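PDB 3FNK: cellulosomal scaffoldin adaptor protein B from Acetivibrio cellulolyticus, which serves as an adaptor scaffoldin of the cellulosome, this chain being its second type II cohesin, a dockerin-binding module. Local coordinates for residues A[19-22]-A[23-27]. Residues are numbered along the deposited sequence; the frame is centred on the assembly and turned at random.
Sequences NAAE and VGEII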
ATOM      1  N   ASN A  19      -6.582  -5.349 -14.698  1.00 46.60           N
ATOM      2  CA  ASN A  19      -7.235  -6.495 -14.057  1.00 47.81           C
ATOM      3  C   ASN A  19      -6.773  -7.827 -14.632  1.00 48.58           C
ATOM      4  O   ASN A  19      -6.892  -8.889 -13.998  1.00 48.57           O
ATOM      5  CB  ASN A  19      -8.764  -6.363 -14.248  1.00 47.86           C
ATOM      6  CG  ASN A  19      -9.155  -5.473 -15.484  1.00 49.27           C
ATOM      7  OD1 ASN A  19      -8.346  -5.227 -16.402  1.00 47.54           O
ATOM      8  ND2 ASN A  19     -10.404  -4.993 -15.489  1.00 51.17           N
ATOM      9  N   ALA A  20      -6.233  -7.766 -15.844  1.00 50.10           N
ATOM     10  CA  ALA A  20      -5.800  -8.978 -16.561  1.00 51.59           C
ATOM     11  C   ALA A  20      -4.441  -8.808 -17.225  1.00 51.84           C
ATOM     12  O   ALA A  20      -4.157  -7.747 -17.794  1.00 51.96           O
ATOM     13  CB  ALA A  20      -6.853  -9.389 -17.612  1.00 51.63           C
ATOM     14  N   ALA A  21      -3.617  -9.860 -17.167  1.00 52.54           N
ATOM     15  CA  ALA A  21      -2.292  -9.832 -17.812  1.00 53.28           C
ATOM     16  C   ALA A  21      -1.706 -11.222 -18.082  1.00 53.74           C
ATOM     17  O   ALA A  21      -2.030 -12.179 -17.382  1.00 53.48           O
ATOM     18  CB  ALA A  21      -1.321  -8.981 -16.994  1.00 53.11           C
ATOM     19  N   GLU A  22      -0.854 -11.313 -19.109  1.00 54.82           N
ATOM     20  CA  GLU A  22      -0.196 -12.577 -19.525  1.00 56.20           C
ATOM     21  C   GLU A  22       0.954 -12.943 -18.585  1.00 56.30           C
ATOM     22  O   GLU A  22       1.524 -12.054 -17.929  1.00 56.58           O
ATOM     23  CB  GLU A  22       0.370 -12.466 -20.957  1.00 56.38           C
ATOM     24  CG  GLU A  22      -0.522 -11.751 -21.979  1.00 58.32           C
ATOM     25  CD  GLU A  22      -1.864 -12.441 -22.198  1.00 61.06           C
ATOM     26  OE1 GLU A  22      -2.014 -13.635 -21.830  1.00 62.72           O
ATOM     27  OE2 GLU A  22      -2.779 -11.779 -22.738  1.00 61.50           O
ATOM     28  N   VAL A  23       1.302 -14.234 -18.526  1.00 56.04           N
ATOM     29  CA  VAL A  23       2.498 -14.665 -17.780  1.00 55.98           C
ATOM     30  C   VAL A  23       3.648 -13.769 -18.220  1.00 55.57           C
ATOM     31  O   VAL A  23       3.813 -13.527 -19.415  1.00 55.63           O
ATOM     32  CB  VAL A  23       2.857 -16.162 -17.990  1.00 56.06           C
ATOM     33  CG1 VAL A  23       4.100 -16.559 -17.165  1.00 56.31           C
ATOM     34  CG2 VAL A  23       1.678 -17.063 -17.636  1.00 56.29           C
ATOM     35  N   GLY A  24       4.384 -13.223 -17.252  1.00 55.15           N
ATOM     36  CA  GLY A  24       5.530 -12.357 -17.537  1.00 54.50           C
ATOM     37  C   GLY A  24       5.248 -10.861 -17.564  1.00 54.12           C
ATOM     38  O   GLY A  24       6.188 -10.052 -17.468  1.00 54.25           O
ATOM     39  N   GLU A  25       3.974 -10.490 -17.712  1.00 53.06           N
ATOM     40  CA  GLU A  25       3.551  -9.084 -17.669  1.00 52.21           C
ATOM     41  C   GLU A  25       3.462  -8.607 -16.221  1.00 50.48           C
ATOM     42  O   GLU A  25       3.185  -9.421 -15.313  1.00 49.99           O
ATOM     43  CB  GLU A  25       2.172  -8.901 -18.302  1.00 52.97           C
ATOM     44  CG  GLU A  25       2.050  -9.278 -19.762  1.00 55.31           C
ATOM     45  CD  GLU A  25       0.842  -8.618 -20.415  1.00 58.37           C
ATOM     46  OE1 GLU A  25       1.070  -7.739 -21.270  1.00 59.73           O
ATOM     47  OE2 GLU A  25      -0.322  -8.950 -20.064  1.00 58.89           O
ATOM     48  N   ILE A  26       3.671  -7.297 -16.038  1.00 49.25           N
ATOM     49  CA  ILE A  26       3.587  -6.647 -14.721  0.50 48.66           C
ATOM     50  C   ILE A  26       2.331  -5.781 -14.590  1.00 48.17           C
ATOM     51  O   ILE A  26       2.019  -4.959 -15.468  1.00 47.78           O
ATOM     52  CB  ILE A  26       4.835  -5.761 -14.388  0.50 48.67           C
ATOM     53  CG1 ILE A  26       4.956  -4.584 -15.369  0.50 48.64           C
ATOM     54  CG2 ILE A  26       6.124  -6.595 -14.361  0.50 48.40           C
ATOM     55  CD1 ILE A  26       5.210  -3.251 -14.699  0.50 48.04           C
ATOM     56  N   ILE A  27       1.610  -5.984 -13.492  1.00 47.28           N
ATOM     57  CA  ILE A  27       0.504  -5.108 -13.092  1.00 45.52           C
ATOM     58  C   ILE A  27       1.048  -4.220 -11.967  1.00 44.39           C
ATOM     59  O   ILE A  27       1.652  -4.742 -11.003  1.00 43.94           O
ATOM     60  CB  ILE A  27      -0.664  -5.913 -12.530  1.00 45.67           C
ATOM     61  CG1 ILE A  27      -1.185  -6.915 -13.576  1.00 46.42           C
ATOM     62  CG2 ILE A  27      -1.780  -4.977 -12.056  1.00 45.81           C
ATOM     63  CD1 ILE A  27      -1.851  -8.138 -12.971  1.00 45.03           C
TER
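Glu22 and Glu25 are hydrogen-bonded to each other across a type II beta turn, and Val23 takes the first corner between them. This corner accepts most L-residues, and valine fits because its isopropyl group leads away from residues 19-22 at the exposed outer side of the bend. Gly24 occupies the second corner with phi at 94°, a conformation that glycine adopts without strain, whereas a CB would press on the carbonyl oxygen of Val23.

This bend belongs to the loop joining antiparallel strands 11-16 and 26-34 of the cohesin beta sandwich. Glu25 closes the turn: its N donates to Glu22 O at 2.9 Å. The same residue then reaches back with its side chain. CG stands beside its own backbone N and the chain runs extended beyond it, a course that carries the carboxylate up to the backbone of the preceding loop residues, Ala21 and Glu22. There OE2 accepts the N-H of Glu22 at a short 2.6 Å, on its anti side and nearly straight at 164°. Glu25 thus holds Glu22 twice, by backbone N at its O and by carboxylate at its N; a glutamate chain is long enough for the second. The two glutamate chains run alongside each other in the same direction, their carboxylate planes 31° apart. Glu22 OE2 and Glu25 OE2 are 4.6 Å apart, so their like charges may disfavour each other somewhat; Glu22 also touches Lys130.

Ile27, the second residue of strand 26-34, packs its CG1 against Ala21 CB at 4.0 Å. Ala21 is small enough to lie buried between Ile27, Val127 and the aliphatic base of Glu25, its CB 3.7 Å from Glu25 CB.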